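Local structure of Phthiocerol/phthiodiolone dimycocerosyl transferase (Mycobacterium tuberculosis, 1Q9J) at residues A[166-170]-A[171-175]; A[333-336]-A[337-340]. The protein probably catalyses the diesterification of phthiocerol, phthiodiolone and phenolphthiocerol with mycocerosic acids, taking the acyl groups directly from mycocerosic acid synthase. All blocks are in the same frame, centred on the assembly; numbering follows the deposited sequence.

Contact 1: residues A[166-170]-A[171-175]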
loop_
_atom_site.group_PDB
_atom_site.type_symbol
_atom_site.label_atom_id
_atom_site.label_comp_id
_atom_site.label_asym_id
_atom_site.label_seq_id
_atom_site.Cartn_x
_atom_site.Cartn_y
_atom_site.Cartn_z
ATOM N N ALA A 166 10.125 -3.545 -16.614
ATOM C CA ALA A 166 11.563 -3.623 -16.800
ATOM C C ALA A 166 12.010 -4.947 -16.169
ATOM O O ALA A 166 12.760 -5.721 -16.772
ATOM C CB ALA A 166 12.247 -2.466 -16.121
ATOM N N VAL A 167 11.514 -5.211 -14.965
ATOM C CA VAL A 167 11.854 -6.423 -14.240
ATOM C C VAL A 167 11.490 -7.693 -15.012
ATOM O O VAL A 167 12.232 -8.681 -15.002
ATOM C CB VAL A 167 11.172 -6.418 -12.859
ATOM C CG1 VAL A 167 11.204 -7.812 -12.237
ATOM C CG2 VAL A 167 11.883 -5.423 -11.960
ATOM N N LEU A 168 10.352 -7.658 -15.692
ATOM C CA LEU A 168 9.921 -8.801 -16.476
ATOM C C LEU A 168 10.816 -8.942 -17.702
ATOM O O LEU A 168 11.267 -10.041 -18.051
ATOM C CB LEU A 168 8.457 -8.647 -16.906
ATOM C CG LEU A 168 7.447 -8.528 -15.751
ATOM C CD1 LEU A 168 6.053 -8.610 -16.310
ATOM C CD2 LEU A 168 7.672 -9.600 -14.713
ATOM N N ALA A 169 11.086 -7.826 -18.361
ATOM C CA ALA A 169 11.940 -7.881 -19.533
ATOM C C ALA A 169 13.297 -8.517 -19.199
ATOM O O ALA A 169 13.798 -9.318 -19.981
ATOM C CB ALA A 169 12.130 -6.479 -20.116
ATOM N N GLN A 170 13.894 -8.179 -18.053
ATOM C CA GLN A 170 15.190 -8.772 -17.697
ATOM C C GLN A 170 15.065 -10.287 -17.699
ATOM O O GLN A 170 16.008 -10.992 -18.051
ATOM C CB GLN A 170 15.658 -8.333 -16.310
ATOM C CG GLN A 170 15.961 -6.854 -16.181
ATOM C CD GLN A 170 16.654 -6.517 -14.867
ATOM O OE1 GLN A 170 16.284 -7.018 -13.796
ATOM N NE2 GLN A 170 17.651 -5.647 -14.941
ATOM N N ARG A 171 13.901 -10.774 -17.278
ATOM C CA ARG A 171 13.634 -12.202 -17.251
ATOM C C ARG A 171 13.002 -12.560 -18.584
ATOM O O ARG A 171 13.016 -11.762 -19.524
ATOM C CB ARG A 171 12.675 -12.560 -16.116
ATOM C CG ARG A 171 13.320 -12.582 -14.732
ATOM C CD ARG A 171 12.622 -11.597 -13.811
ATOM N NE ARG A 171 13.565 -10.676 -13.156
ATOM C CZ ARG A 171 14.164 -10.961 -12.014
ATOM N NH1 ARG A 171 13.913 -12.126 -11.425
ATOM N NH2 ARG A 171 14.984 -10.092 -11.473
ATOM N N GLY A 172 12.446 -13.757 -18.683
ATOM C CA GLY A 172 11.827 -14.138 -19.936
ATOM C C GLY A 172 10.594 -13.301 -20.215
ATOM O O GLY A 172 10.455 -12.704 -21.286
ATOM N N ILE A 173 9.712 -13.254 -19.222
ATOM C CA ILE A 173 8.447 -12.535 -19.297
ATOM C C ILE A 173 8.452 -11.349 -20.261
ATOM O O ILE A 173 9.139 -10.345 -20.043
ATOM C CB ILE A 173 8.012 -12.072 -17.894
ATOM C CG1 ILE A 173 8.496 -13.080 -16.846
ATOM C CG2 ILE A 173 6.502 -12.000 -17.827
ATOM C CD1 ILE A 173 8.236 -12.676 -15.406
ATOM N N ARG A 174 7.685 -11.487 -21.342
ATOM C CA ARG A 174 7.577 -10.451 -22.372
ATOM C C ARG A 174 6.395 -9.526 -22.136
ATOM O O ARG A 174 6.555 -8.307 -22.072
ATOM C CB ARG A 174 7.468 -11.077 -23.780
ATOM C CG ARG A 174 6.717 -12.399 -23.870
ATOM C CD ARG A 174 7.581 -13.540 -23.352
ATOM N NE ARG A 174 6.801 -14.737 -23.057
ATOM C CZ ARG A 174 7.231 -15.742 -22.300
ATOM N NH1 ARG A 174 8.440 -15.700 -21.754
ATOM N NH2 ARG A 174 6.447 -16.788 -22.083
ATOM N N LYS A 175 5.209 -10.114 -22.019
ATOM C CA LYS A 175 3.989 -9.355 -21.784
ATOM C C LYS A 175 2.865 -10.327 -21.435
ATOM O O LYS A 175 3.084 -11.541 -21.363
ATOM C CB LYS A 175 3.617 -8.553 -23.033
ATOM C CG LYS A 175 3.129 -7.144 -22.741
ATOM C CD LYS A 175 1.877 -7.135 -21.873
ATOM C CE LYS A 175 0.686 -7.722 -22.616
ATOM N NZ LYS A 175 -0.549 -7.687 -21.786
#
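The Arg171 chain starts with CG beside its own backbone N (chi1 -77°) and bends at chi2 and again at chi3, which turns NE back over the last turn of helix 164-170 to meet the carbonyl of Val167. NE gives a weak hydrogen bond to Val167 O (3.0 Å), and the Arg171 N makes another weak one to Leu168 O (2.8 Å). The two side chains of Val167 and Arg171 run alongside each other, with CG1 of Val167 3.8 Å from NE of Arg171. Gln170 OE1 also lies at the guanidinium edge, near its plane, but stays 4.1 Å from Arg171 NH2; the amide is tilted 30° from the guanidinium. The stronger polar partner of Arg171 is Pro274 O, bonded to NH1. Past Gly172 the chain brings Ile173 back against Leu168, the two side chains crossing at an angle: Ile173 CB sits on Leu168 CB (3.6 Å), and Ile173 CG2 lies 3.7 Å from Leu168 CD1. Ile173 also touches Gln322 of helix 319-322. The arrangement is that of a helix C-terminus, with Arg171 bonded weakly to last-turn carbonyls and a hydrophobic contact from Ile173 back to Leu168 across the chain's exit.

Contact 2: residues A[333-336]-A[337-340]; sequences GTPP and GLPP
A proline-rich turn on the protein surface, in the loop between helix 319-322 and strand 342-345, brings Thr334 and Pro335 against Leu338, Pro339 and Pro340. The reversal is made at Pro336 and Gly337. Pro336 has the extended backbone expected at the first corner, and Gly337 adopts the left-handed conformation (phi 65°, psi 53°) at the second, so that the pair forms a distorted turn closest to type II. The CA atoms of Pro335 and Leu338 are 6.2 Å apart, but the bond that usually closes such a turn is absent; the arms meet through side chains.

Beyond the corner, Leu338 crosses Pro335 at an angle and meets it at one point, CD1 on Pro335 CG (3.4 Å). The same leucine places CB 3.9 Å from Thr334 CG2. Thr334 bridges the mouth of the turn with both its branches: with chi1 at -62°, CG2 lies anti to the backbone N and reaches across to the carbonyls of Leu338 and Pro339, 3.2 Å from Leu338 O, while OG1 passes 3.5 Å from Pro340 CA. The hydroxyl is hydrogen-bonded to Leu341 N, which ties the incoming arm of the turn to the residue that follows the outgoing arm. The Thr334 and Pro340 CA atoms are 5.8 Å apart.

The turn packs against residues 187-189: the Gly337 backbone is bonded to Tyr189, which Pro336 also touches, while Leu338 touches Met188 and Pro339 touches Val187. Pro340 O accepts a bond from Arg253 NH2, at the end of helix 237-253. With four prolines in six residues limiting the backbone and a glycine at the bend, the arrangement is that of an open, distorted Pro-Gly beta turn in a surface loop leading into a strand of the six-stranded mixed sheet.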
loop_
_atom_site.group_PDB
_atom_site.type_symbol
_atom_site.label_atom_id
_atom_site.label_comp_id
_atom_site.label_asym_id
_atom_site.label_seq_id
_atom_site.Cartn_x
_atom_site.Cartn_y
_atom_site.Cartn_z
ATOM N N GLY A 333 -10.883 1.772 -10.061
ATOM C CA GLY A 333 -12.168 1.234 -9.659
ATOM C C GLY A 333 -12.583 -0.011 -10.417
ATOM O O GLY A 333 -11.755 -0.886 -10.684
ATOM N N THR A 334 -13.868 -0.081 -10.766
ATOM C CA THR A 334 -14.432 -1.215 -11.499
ATOM C C THR A 334 -14.628 -0.859 -12.967
ATOM O O THR A 334 -15.178 0.189 -13.289
ATOM C CB THR A 334 -15.803 -1.634 -10.920
ATOM O OG1 THR A 334 -15.655 -2.062 -9.558
ATOM C CG2 THR A 334 -16.401 -2.764 -11.749
ATOM N N PRO A 335 -14.174 -1.733 -13.878
ATOM C CA PRO A 335 -14.318 -1.475 -15.313
ATOM C C PRO A 335 -15.754 -1.657 -15.806
ATOM O O PRO A 335 -16.625 -2.115 -15.061
ATOM C CB PRO A 335 -13.345 -2.475 -15.938
ATOM C CG PRO A 335 -13.404 -3.623 -14.997
ATOM C CD PRO A 335 -13.396 -2.960 -13.637
ATOM N N PRO A 336 -16.024 -1.284 -17.069
ATOM C CA PRO A 336 -17.370 -1.421 -17.634
ATOM C C PRO A 336 -17.837 -2.872 -17.740
ATOM O O PRO A 336 -17.054 -3.774 -18.044
ATOM C CB PRO A 336 -17.239 -0.751 -19.002
ATOM C CG PRO A 336 -15.812 -1.021 -19.367
ATOM C CD PRO A 336 -15.094 -0.729 -18.070
ATOM N N GLY A 337 -19.123 -3.080 -17.481
ATOM C CA GLY A 337 -19.691 -4.410 -17.555
ATOM C C GLY A 337 -19.120 -5.361 -16.525
ATOM O O GLY A 337 -18.653 -6.449 -16.866
ATOM N N LEU A 338 -19.155 -4.956 -15.261
ATOM C CA LEU A 338 -18.633 -5.790 -14.187
ATOM C C LEU A 338 -19.147 -5.366 -12.821
ATOM O O LEU A 338 -19.225 -4.178 -12.511
ATOM C CB LEU A 338 -17.099 -5.765 -14.186
ATOM C CG LEU A 338 -16.387 -6.928 -14.888
ATOM C CD1 LEU A 338 -14.904 -6.636 -15.020
ATOM C CD2 LEU A 338 -16.612 -8.207 -14.097
ATOM N N PRO A 339 -19.519 -6.344 -11.984
ATOM C CA PRO A 339 -20.016 -5.991 -10.655
ATOM C C PRO A 339 -18.914 -5.277 -9.875
ATOM O O PRO A 339 -17.733 -5.386 -10.218
ATOM C CB PRO A 339 -20.386 -7.349 -10.058
ATOM C CG PRO A 339 -19.443 -8.297 -10.747
ATOM C CD PRO A 339 -19.476 -7.805 -12.167
ATOM N N PRO A 340 -19.282 -4.527 -8.828
ATOM C CA PRO A 340 -18.321 -3.793 -8.003
ATOM C C PRO A 340 -17.178 -4.668 -7.506
ATOM O O PRO A 340 -17.400 -5.607 -6.745
ATOM C CB PRO A 340 -19.181 -3.279 -6.853
ATOM C CG PRO A 340 -20.481 -3.041 -7.504
ATOM C CD PRO A 340 -20.654 -4.286 -8.357
#

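Contacts 1 and 2 are separate local turns, met one after the other along the chain; their centres are 29 Å apart and their nearest atoms about 15 Å. Two pieces of the fold connect them indirectly. Helix 319-322, whose Gln322 lies against Ile173 and Arg174 in contact 1, leads into the loop that holds contact 2; and the chain leaving 171-175, after an unmodelled gap, supplies Val187, Met188 and Tyr189 to contact 2. The active site relates to them unequally: the Val167 side chain is about 9 Å from that of Asp128, which probably organises the site around His124, whereas residues 333-340 lie away from it.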